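Local structure of hypothetical protein TTHA1254 (Thermus thermophilus, 2D4P) at residues 6-11 / 23-28; 12-17 / 47-52; 34-39 / 84-89. The protein is of unknown function, but has the GNAT acetyltransferase-type fold and may therefore transfer acyl groups other than amino-acyl groups. All blocks are in the same frame, centred on the assembly; numbering follows the deposited sequence.

Contact 1 of 3, residues 6-11 / 23-28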
loop_
_atom_site.group_PDB
_atom_site.type_symbol
_atom_site.label_atom_id
_atom_site.label_comp_id
_atom_site.label_asym_id
_atom_site.label_seq_id
_atom_site.Cartn_x
_atom_site.Cartn_y
_atom_site.Cartn_z
ATOM N N PHE A 6 2.155 -11.615 -0.979
ATOM C CA PHE A 6 2.884 -12.203 0.120
ATOM C C PHE A 6 2.015 -13.280 0.784
ATOM O O PHE A 6 0.770 -13.314 0.639
ATOM C CB PHE A 6 3.398 -11.160 1.149
ATOM C CG PHE A 6 2.355 -10.171 1.600
ATOM C CD1 PHE A 6 1.373 -10.549 2.497
ATOM C CD2 PHE A 6 2.333 -8.872 1.094
ATOM C CE1 PHE A 6 0.406 -9.644 2.904
ATOM C CE2 PHE A 6 1.379 -7.957 1.508
ATOM C CZ PHE A 6 0.394 -8.353 2.401
ATOM N N THR A 7 2.714 -14.168 1.482
ATOM C CA THR A 7 2.113 -15.255 2.284
ATOM C C THR A 7 2.641 -15.217 3.700
ATOM O O THR A 7 3.482 -14.383 4.055
ATOM C CB THR A 7 2.394 -16.658 1.679
ATOM O OG1 THR A 7 3.776 -16.995 1.829
ATOM C CG2 THR A 7 2.134 -16.663 0.157
ATOM N N GLU A 8 2.163 -16.153 4.515
ATOM C CA GLU A 8 2.556 -16.173 5.928
ATOM C C GLU A 8 4.054 -16.335 6.102
ATOM O O GLU A 8 4.623 -15.846 7.071
ATOM C CB GLU A 8 1.768 -17.245 6.677
ATOM C CG GLU A 8 0.312 -16.848 6.813
ATOM C CD GLU A 8 -0.542 -17.894 7.503
ATOM O OE1 GLU A 8 0.019 -18.688 8.299
ATOM O OE2 GLU A 8 -1.777 -17.901 7.241
ATOM N N GLU A 9 4.684 -16.989 5.125
ATOM C CA GLU A 9 6.123 -17.220 5.126
ATOM C C GLU A 9 6.925 -15.919 5.032
ATOM O O GLU A 9 8.114 -15.894 5.365
ATOM C CB GLU A 9 6.500 -18.159 3.968
ATOM C CG GLU A 9 6.120 -19.629 4.192
ATOM C CD GLU A 9 4.610 -19.941 4.095
ATOM O OE1 GLU A 9 3.840 -19.205 3.416
ATOM O OE2 GLU A 9 4.177 -20.951 4.715
ATOM N N ASP A 10 6.258 -14.851 4.592
ATOM C CA ASP A 10 6.859 -13.544 4.412
ATOM C C ASP A 10 6.738 -12.616 5.610
ATOM O O ASP A 10 7.119 -11.451 5.535
ATOM C CB ASP A 10 6.182 -12.853 3.236
ATOM C CG ASP A 10 6.467 -13.525 1.928
ATOM O OD1 ASP A 10 7.646 -13.851 1.642
ATOM O OD2 ASP A 10 5.571 -13.758 1.110
ATOM N N LEU A 11 6.210 -13.112 6.716
ATOM C CA LEU A 11 6.024 -12.256 7.882
ATOM C C LEU A 11 7.326 -11.497 8.306
ATOM O O LEU A 11 7.317 -10.275 8.455
ATOM C CB LEU A 11 5.404 -13.073 9.024
ATOM C CG LEU A 11 5.066 -12.304 10.298
ATOM C CD1 LEU A 11 4.062 -11.208 10.044
ATOM C CD2 LEU A 11 4.573 -13.292 11.349
ATOM N N VAL A 23 3.870 -5.493 11.620
ATOM C CA VAL A 23 2.735 -6.133 10.976
ATOM C C VAL A 23 2.521 -7.445 11.696
ATOM O O VAL A 23 3.444 -8.274 11.803
ATOM C CB VAL A 23 3.038 -6.416 9.462
ATOM C CG1 VAL A 23 1.822 -7.030 8.770
ATOM C CG2 VAL A 23 3.479 -5.144 8.766
ATOM N N SER A 24 1.321 -7.643 12.222
ATOM C CA SER A 24 1.002 -8.911 12.861
ATOM C C SER A 24 0.679 -9.972 11.814
ATOM O O SER A 24 0.378 -9.665 10.657
ATOM C CB SER A 24 -0.195 -8.756 13.814
ATOM O OG SER A 24 -1.386 -8.472 13.063
ATOM N N LEU A 25 0.717 -11.222 12.245
ATOM C CA LEU A 25 0.277 -12.327 11.424
ATOM C C LEU A 25 -1.174 -12.151 11.013
ATOM O O LEU A 25 -1.517 -12.461 9.881
ATOM C CB LEU A 25 0.405 -13.658 12.168
ATOM C CG LEU A 25 0.067 -14.934 11.405
ATOM C CD1 LEU A 25 0.880 -15.034 10.130
ATOM C CD2 LEU A 25 0.326 -16.144 12.290
ATOM N N GLY A 26 -2.005 -11.655 11.940
ATOM C CA GLY A 26 -3.404 -11.412 11.636
ATOM C C GLY A 26 -3.572 -10.392 10.527
ATOM O O GLY A 26 -4.389 -10.572 9.615
ATOM N N ALA A 27 -2.792 -9.320 10.605
ATOM C CA ALA A 27 -2.812 -8.280 9.579
ATOM C C ALA A 27 -2.306 -8.820 8.240
ATOM O O ALA A 27 -2.930 -8.600 7.223
ATOM C CB ALA A 27 -1.995 -7.077 10.012
ATOM N N LEU A 28 -1.221 -9.580 8.268
ATOM C CA LEU A 28 -0.679 -10.181 7.057
ATOM C C LEU A 28 -1.741 -11.052 6.382
ATOM O O LEU A 28 -1.986 -10.924 5.185
ATOM C CB LEU A 28 0.571 -11.016 7.385
ATOM C CG LEU A 28 1.289 -11.709 6.208
ATOM C CD1 LEU A 28 2.731 -12.038 6.594
ATOM C CD2 LEU A 28 0.600 -12.993 5.776
#
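Leu28 lies alongside the ring of Phe6, the two side chains pointing opposite ways, where the loop after strand 2-4 meets helix 25-34, in the first strand-helix-helix part of a GNAT-type fold. With CG anti to the backbone N (chi1 -179°), the Leu28 side chain reaches away from its helix and over the turn 8-10. One methyl, Leu28 CD1, lies 3.5 Å from Leu11 CA and about as far from Thr7 O; the other, Leu28 CD2, sits 3.7 Å from Glu8 CA. The branch point Leu28 CG is 3.9 Å from Phe6 CD1. The phenyl ring meets the helix backbone edge-on, with Leu28 O in the ring plane 3.5 Å from Phe6 CE1, and its body continues inward to Phe31 and Ala32 and to Leu51 of the sheet. Leu28 thus fits between ring and turn, and an alanine here would probably open a gap between Phe6, Leu11 and the backbone at Thr7. On the outer side, the Leu25 side chain crosses that of Glu8 at a slant, with Leu25 CD1 3.8 Å from Glu8 CG, while the carboxylate of Glu8 forms a salt bridge with Arg29 and so adds a charged tie to the same helix. Leu11 covers the start of that helix: its CD1 rests 3.5 Å from Val23 O, just before Ser24, the N-cap residue whose OG accepts from Ala27 N. No hydrogen bond crosses between the segments; they meet by van der Waals packing. In the turn, Asp10 OD2, also paired with Arg4, takes Thr7 N on its anti side, somewhat out of the carboxylate plane, at 2.9 Å, with an N-H...O angle of 169°.

Contact 2 of 3, residues 12-17 / 47-52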
loop_
_atom_site.group_PDB
_atom_site.type_symbol
_atom_site.label_atom_id
_atom_site.label_comp_id
_atom_site.label_asym_id
_atom_site.label_seq_id
_atom_site.Cartn_x
_atom_site.Cartn_y
_atom_site.Cartn_z
ATOM N N ASP A 12 8.446 -12.210 8.440
ATOM C CA ASP A 12 9.734 -11.580 8.757
ATOM C C ASP A 12 10.215 -10.533 7.757
ATOM O O ASP A 12 10.723 -9.494 8.155
ATOM C CB ASP A 12 10.815 -12.653 8.924
ATOM C CG ASP A 12 10.616 -13.472 10.168
ATOM O OD1 ASP A 12 9.805 -13.050 11.001
ATOM O OD2 ASP A 12 11.249 -14.528 10.409
ATOM N N ARG A 13 10.065 -10.825 6.469
ATOM C CA ARG A 13 10.406 -9.898 5.403
ATOM C C ARG A 13 9.600 -8.616 5.524
ATOM O O ARG A 13 10.154 -7.526 5.386
ATOM C CB ARG A 13 10.098 -10.510 4.036
ATOM C CG ARG A 13 11.013 -11.608 3.582
ATOM C CD ARG A 13 10.606 -12.093 2.206
ATOM N NE ARG A 13 11.532 -13.043 1.604
ATOM C CZ ARG A 13 11.485 -14.346 1.784
ATOM N NH1 ARG A 13 10.577 -14.888 2.593
ATOM N NH2 ARG A 13 12.379 -15.118 1.169
ATOM N N LEU A 14 8.288 -8.739 5.764
ATOM C CA LEU A 14 7.459 -7.553 5.940
ATOM C C LEU A 14 7.953 -6.730 7.126
ATOM O O LEU A 14 8.084 -5.528 7.030
ATOM C CB LEU A 14 5.994 -7.913 6.152
ATOM C CG LEU A 14 5.251 -8.502 4.944
ATOM C CD1 LEU A 14 3.759 -8.649 5.314
ATOM C CD2 LEU A 14 5.389 -7.616 3.764
ATOM N N ASN A 15 8.257 -7.406 8.220
ATOM C CA ASN A 15 8.618 -6.715 9.445
ATOM C C ASN A 15 10.008 -6.123 9.350
ATOM O O ASN A 15 10.310 -5.119 9.989
ATOM C CB ASN A 15 8.418 -7.650 10.625
ATOM C CG ASN A 15 6.978 -7.685 11.060
ATOM O OD1 ASN A 15 6.476 -6.694 11.575
ATOM N ND2 ASN A 15 6.287 -8.794 10.811
ATOM N N ARG A 16 10.853 -6.691 8.497
ATOM C CA ARG A 16 12.143 -6.055 8.211
ATOM C C ARG A 16 11.950 -4.673 7.571
ATOM O O ARG A 16 12.821 -3.805 7.695
ATOM C CB ARG A 16 13.010 -6.941 7.301
ATOM C CG ARG A 16 13.891 -7.913 8.059
ATOM C CD ARG A 16 14.569 -8.927 7.141
ATOM N NE ARG A 16 15.580 -8.269 6.315
ATOM C CZ ARG A 16 16.161 -8.803 5.238
ATOM N NH1 ARG A 16 15.821 -10.026 4.813
ATOM N NH2 ARG A 16 17.079 -8.096 4.575
ATOM N N LEU A 17 10.820 -4.478 6.882
ATOM C CA LEU A 17 10.455 -3.205 6.260
ATOM C C LEU A 17 9.540 -2.318 7.099
ATOM O O LEU A 17 9.251 -1.191 6.707
ATOM C CB LEU A 17 9.733 -3.459 4.929
ATOM C CG LEU A 17 10.566 -4.186 3.876
ATOM C CD1 LEU A 17 9.646 -4.909 2.898
ATOM C CD2 LEU A 17 11.531 -3.226 3.181
ATOM N N MET A 47 12.170 -5.075 -0.223
ATOM C CA MET A 47 12.355 -3.682 -0.592
ATOM C C MET A 47 11.134 -2.803 -0.320
ATOM O O MET A 47 11.245 -1.584 -0.372
ATOM C CB MET A 47 12.746 -3.575 -2.070
ATOM C CG MET A 47 14.196 -4.021 -2.374
ATOM S SD MET A 47 15.415 -2.999 -1.534
ATOM C CE MET A 47 15.342 -1.487 -2.514
ATOM N N GLY A 48 9.980 -3.405 -0.043
ATOM C CA GLY A 48 8.812 -2.627 0.302
ATOM C C GLY A 48 7.580 -3.490 0.391
ATOM O O GLY A 48 7.596 -4.673 0.018
ATOM N N PHE A 49 6.499 -2.894 0.863
ATOM C CA PHE A 49 5.209 -3.571 0.815
ATOM C C PHE A 49 4.086 -2.557 0.794
ATOM O O PHE A 49 4.261 -1.412 1.200
ATOM C CB PHE A 49 5.052 -4.554 2.000
ATOM C CG PHE A 49 4.951 -3.889 3.368
ATOM C CD1 PHE A 49 3.747 -3.398 3.847
ATOM C CD2 PHE A 49 6.058 -3.837 4.197
ATOM C CE1 PHE A 49 3.673 -2.804 5.083
ATOM C CE2 PHE A 49 5.985 -3.241 5.448
ATOM C CZ PHE A 49 4.789 -2.741 5.889
ATOM N N ALA A 50 2.927 -2.991 0.308
ATOM C CA ALA A 50 1.721 -2.171 0.310
ATOM C C ALA A 50 0.583 -3.007 0.880
ATOM O O ALA A 50 0.354 -4.120 0.427
ATOM C CB ALA A 50 1.370 -1.698 -1.090
ATOM N N LEU A 51 -0.093 -2.463 1.898
ATOM C CA LEU A 51 -1.297 -3.065 2.470
ATOM C C LEU A 51 -2.457 -2.248 1.968
ATOM O O LEU A 51 -2.536 -1.073 2.252
ATOM C CB LEU A 51 -1.261 -3.004 3.991
ATOM C CG LEU A 51 -0.009 -3.587 4.617
ATOM C CD1 LEU A 51 -0.197 -3.563 6.118
ATOM C CD2 LEU A 51 0.339 -4.987 4.107
ATOM N N ALA A 52 -3.303 -2.874 1.175
ATOM C CA ALA A 52 -4.425 -2.203 0.521
ATOM C C ALA A 52 -5.667 -3.088 0.521
ATOM O O ALA A 52 -5.584 -4.308 0.597
ATOM C CB ALA A 52 -4.069 -1.771 -0.890
#
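Leu14 O accepts the backbone N-H of Leu17, three residues on, at 2.9 Å, and also borders the aromatic ring of Phe49, with Phe49 CE2 3.5 Å away. Phe49 points from strand 45-56 toward the helix, and its first torsion, with CG between the backbone N and the carbonyl carbon (chi1 68°), sets the ring between two leucines a turn apart. Leu14 comes obliquely from one side: its CD2 methyl is 3.5 Å from Phe49 CB, against the root of the ring. Leu17 meets the ring at its edge, where Leu17 CB is 3.8 Å from Phe49 CD2. Its two methyls both rest on the Met47-Gly48 peptide from the helix side, Leu17 CD1 at 3.3 Å from Gly48 N and Leu17 CD2 at 3.5 Å from Met47 C. This peptide belongs to a classic beta bulge, since Met47 and Gly48 both face Ala40 of the adjoining strand. The two segments meet by packing, with no hydrogen bond between them. Both leucines also touch Leu39 of strand 38-42, and Phe49 reaches Arg67 and Glu69 of strand 61-70. Helix 11-16 therefore packs on one face of the sheet, over strand 45-56, whose antiparallel neighbours are 38-42 and 61-70, with Val23 ahead of helix 25-34 also packed on Phe49.

Contact 3 of 3, residues 34-39 / 84-89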
loop_
_atom_site.group_PDB
_atom_site.type_symbol
_atom_site.label_atom_id
_atom_site.label_comp_id
_atom_site.label_asym_id
_atom_site.label_seq_id
_atom_site.Cartn_x
_atom_site.Cartn_y
_atom_site.Cartn_z
ATOM N N THR A 34 -6.941 -9.802 0.422
ATOM C CA THR A 34 -7.629 -8.714 -0.322
ATOM C C THR A 34 -7.479 -8.832 -1.811
ATOM O O THR A 34 -8.359 -8.404 -2.566
ATOM C CB THR A 34 -7.130 -7.304 0.055
ATOM O OG1 THR A 34 -5.721 -7.214 -0.197
ATOM C CG2 THR A 34 -7.321 -6.988 1.543
ATOM N N GLY A 35 -6.351 -9.382 -2.246
ATOM C CA GLY A 35 -5.927 -9.315 -3.647
ATOM C C GLY A 35 -5.379 -7.976 -4.113
ATOM O O GLY A 35 -5.145 -7.790 -5.286
ATOM N N HIS A 36 -5.150 -7.060 -3.176
ATOM C CA HIS A 36 -4.674 -5.708 -3.440
ATOM C C HIS A 36 -3.353 -5.367 -2.746
ATOM O O HIS A 36 -2.869 -4.255 -2.867
ATOM C CB HIS A 36 -5.747 -4.689 -3.034
ATOM C CG HIS A 36 -7.024 -4.830 -3.807
ATOM N ND1 HIS A 36 -7.063 -4.706 -5.184
ATOM C CD2 HIS A 36 -8.280 -5.152 -3.418
ATOM C CE1 HIS A 36 -8.307 -4.895 -5.595
ATOM N NE2 HIS A 36 -9.062 -5.185 -4.547
ATOM N N SER A 37 -2.766 -6.331 -2.045
ATOM C CA SER A 37 -1.574 -6.089 -1.213
ATOM C C SER A 37 -0.374 -6.853 -1.792
ATOM O O SER A 37 -0.513 -7.979 -2.288
ATOM C CB SER A 37 -1.858 -6.520 0.222
ATOM O OG SER A 37 -2.948 -5.782 0.746
ATOM N N PHE A 38 0.794 -6.214 -1.740
ATOM C CA PHE A 38 1.992 -6.701 -2.410
ATOM C C PHE A 38 3.262 -6.508 -1.610
ATOM O O PHE A 38 3.348 -5.633 -0.764
ATOM C CB PHE A 38 2.118 -6.021 -3.786
ATOM C CG PHE A 38 0.979 -6.311 -4.670
ATOM C CD1 PHE A 38 -0.133 -5.502 -4.669
ATOM C CD2 PHE A 38 0.978 -7.473 -5.444
ATOM C CE1 PHE A 38 -1.211 -5.813 -5.416
ATOM C CE2 PHE A 38 -0.115 -7.794 -6.245
ATOM C CZ PHE A 38 -1.202 -6.949 -6.243
ATOM N N LEU A 39 4.254 -7.338 -1.936
ATOM C CA LEU A 39 5.624 -7.232 -1.457
ATOM C C LEU A 39 6.527 -6.937 -2.650
ATOM O O LEU A 39 6.330 -7.510 -3.733
ATOM C CB LEU A 39 6.031 -8.571 -0.824
ATOM C CG LEU A 39 7.464 -8.776 -0.299
ATOM C CD1 LEU A 39 7.725 -7.906 0.940
ATOM C CD2 LEU A 39 7.692 -10.238 0.033
ATOM N N VAL A 84 -2.621 -0.554 -8.367
ATOM C CA VAL A 84 -3.473 0.024 -9.414
ATOM C C VAL A 84 -3.928 -1.079 -10.357
ATOM O O VAL A 84 -5.107 -1.149 -10.695
ATOM C CB VAL A 84 -2.786 1.215 -10.146
ATOM C CG1 VAL A 84 -3.521 1.592 -11.425
ATOM C CG2 VAL A 84 -2.723 2.398 -9.225
ATOM N N LYS A 85 -3.008 -1.910 -10.830
ATOM C CA LYS A 85 -3.394 -3.026 -11.697
ATOM C C LYS A 85 -4.474 -3.916 -11.041
ATOM O O LYS A 85 -5.467 -4.271 -11.682
ATOM C CB LYS A 85 -2.193 -3.884 -12.054
ATOM C CG LYS A 85 -2.545 -4.999 -13.015
ATOM C CD LYS A 85 -1.336 -5.818 -13.336
ATOM C CE LYS A 85 -1.661 -6.866 -14.390
ATOM N NZ LYS A 85 -2.766 -7.754 -13.970
ATOM N N SER A 86 -4.283 -4.253 -9.771
ATOM C CA SER A 86 -5.235 -5.094 -9.049
ATOM C C SER A 86 -6.620 -4.399 -8.925
ATOM O O SER A 86 -7.672 -5.033 -8.927
ATOM C CB SER A 86 -4.683 -5.491 -7.693
ATOM O OG SER A 86 -4.745 -4.443 -6.726
ATOM N N ALA A 87 -6.610 -3.072 -8.861
ATOM C CA ALA A 87 -7.840 -2.305 -8.821
ATOM C C ALA A 87 -8.518 -2.292 -10.184
ATOM O O ALA A 87 -9.721 -2.530 -10.300
ATOM C CB ALA A 87 -7.526 -0.896 -8.354
ATOM N N TYR A 88 -7.762 -2.019 -11.232
ATOM C CA TYR A 88 -8.321 -2.064 -12.597
ATOM C C TYR A 88 -8.960 -3.426 -12.845
ATOM O O TYR A 88 -10.111 -3.532 -13.322
ATOM C CB TYR A 88 -7.235 -1.872 -13.645
ATOM C CG TYR A 88 -6.998 -0.441 -14.113
ATOM C CD1 TYR A 88 -7.982 0.298 -14.765
ATOM C CD2 TYR A 88 -5.750 0.133 -13.947
ATOM C CE1 TYR A 88 -7.717 1.635 -15.202
ATOM C CE2 TYR A 88 -5.468 1.422 -14.355
ATOM C CZ TYR A 88 -6.442 2.185 -14.969
ATOM O OH TYR A 88 -6.087 3.449 -15.381
ATOM N N ASP A 89 -8.234 -4.479 -12.474
ATOM C CA ASP A 89 -8.701 -5.834 -12.742
ATOM C C ASP A 89 -9.979 -6.161 -11.987
ATOM O O ASP A 89 -10.793 -6.949 -12.478
ATOM C CB ASP A 89 -7.626 -6.892 -12.426
ATOM C CG ASP A 89 -6.470 -6.894 -13.403
ATOM O OD1 ASP A 89 -6.527 -6.280 -14.502
ATOM O OD2 ASP A 89 -5.422 -7.526 -13.129
#
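His36 lays the ND1 edge of its imidazole against Ser86, giving the one hydrogen bond between these segments: His36 ND1 donates to Ser86 OG over 2.8 Å. The bond is nearly straight (169°), and the hydroxyl oxygen lies only 8° out of the ring plane, so the bond helps to set the rotation of the imidazole. Ser86 OG stands between its backbone N and carbonyl carbon (chi1 77°), and from there it is bonded to Val83 O of its own helix as well, so the hydroxyl has two partners. Around this bond the fit is close: Gly35 O lies 3.4 Å from Ser86 CB, and Phe38 turns an edge to the serine, with Phe38 CE1 4.0 Å from Ser86 OG. The loop carrying the histidine is itself shaped by an ST turn, in which Thr34 OG1 accepts His36 N at 3.0 Å. Gly35, with positive phi, lets the chain leave helix 25-34 just before. The same threonine hydroxyl lies within hydrogen-bonding distance of Phe31 O and Ala52 O, sharing its single proton between them or giving it to one, which links the turn to strand 45-56. Helix 73-89 runs over the sheet here: Phe38 of strand 38-42 packs beneath it on Leu79, Ala82 and Val83, whereas the next residue, Leu39, faces the other way, onto helix 11-16.

How the contacts relate
From the N terminus, the chain leaves strand 2-4 and passes through 6-11, which contact 1 joins to 23-28, closing a short loop that holds helix 11-16. Contact 2 starts inside that loop, at 12-17, and ends beyond it at 47-52, so the two cross; Asn15 OD1 to Val23 N and Leu14 to Leu28 join them directly. Contact 3 opens after contact 1 has closed but before contact 2 does, so it crosses contact 2 in chain order; in space the two meet where strands 38-42 and 45-56 pair. Contact 3's long loop brings helix 73-89 to the opposite sheet face. Phe6 packing on Ser37 connects contacts 1 and 3, whose centres are about 17 Å apart.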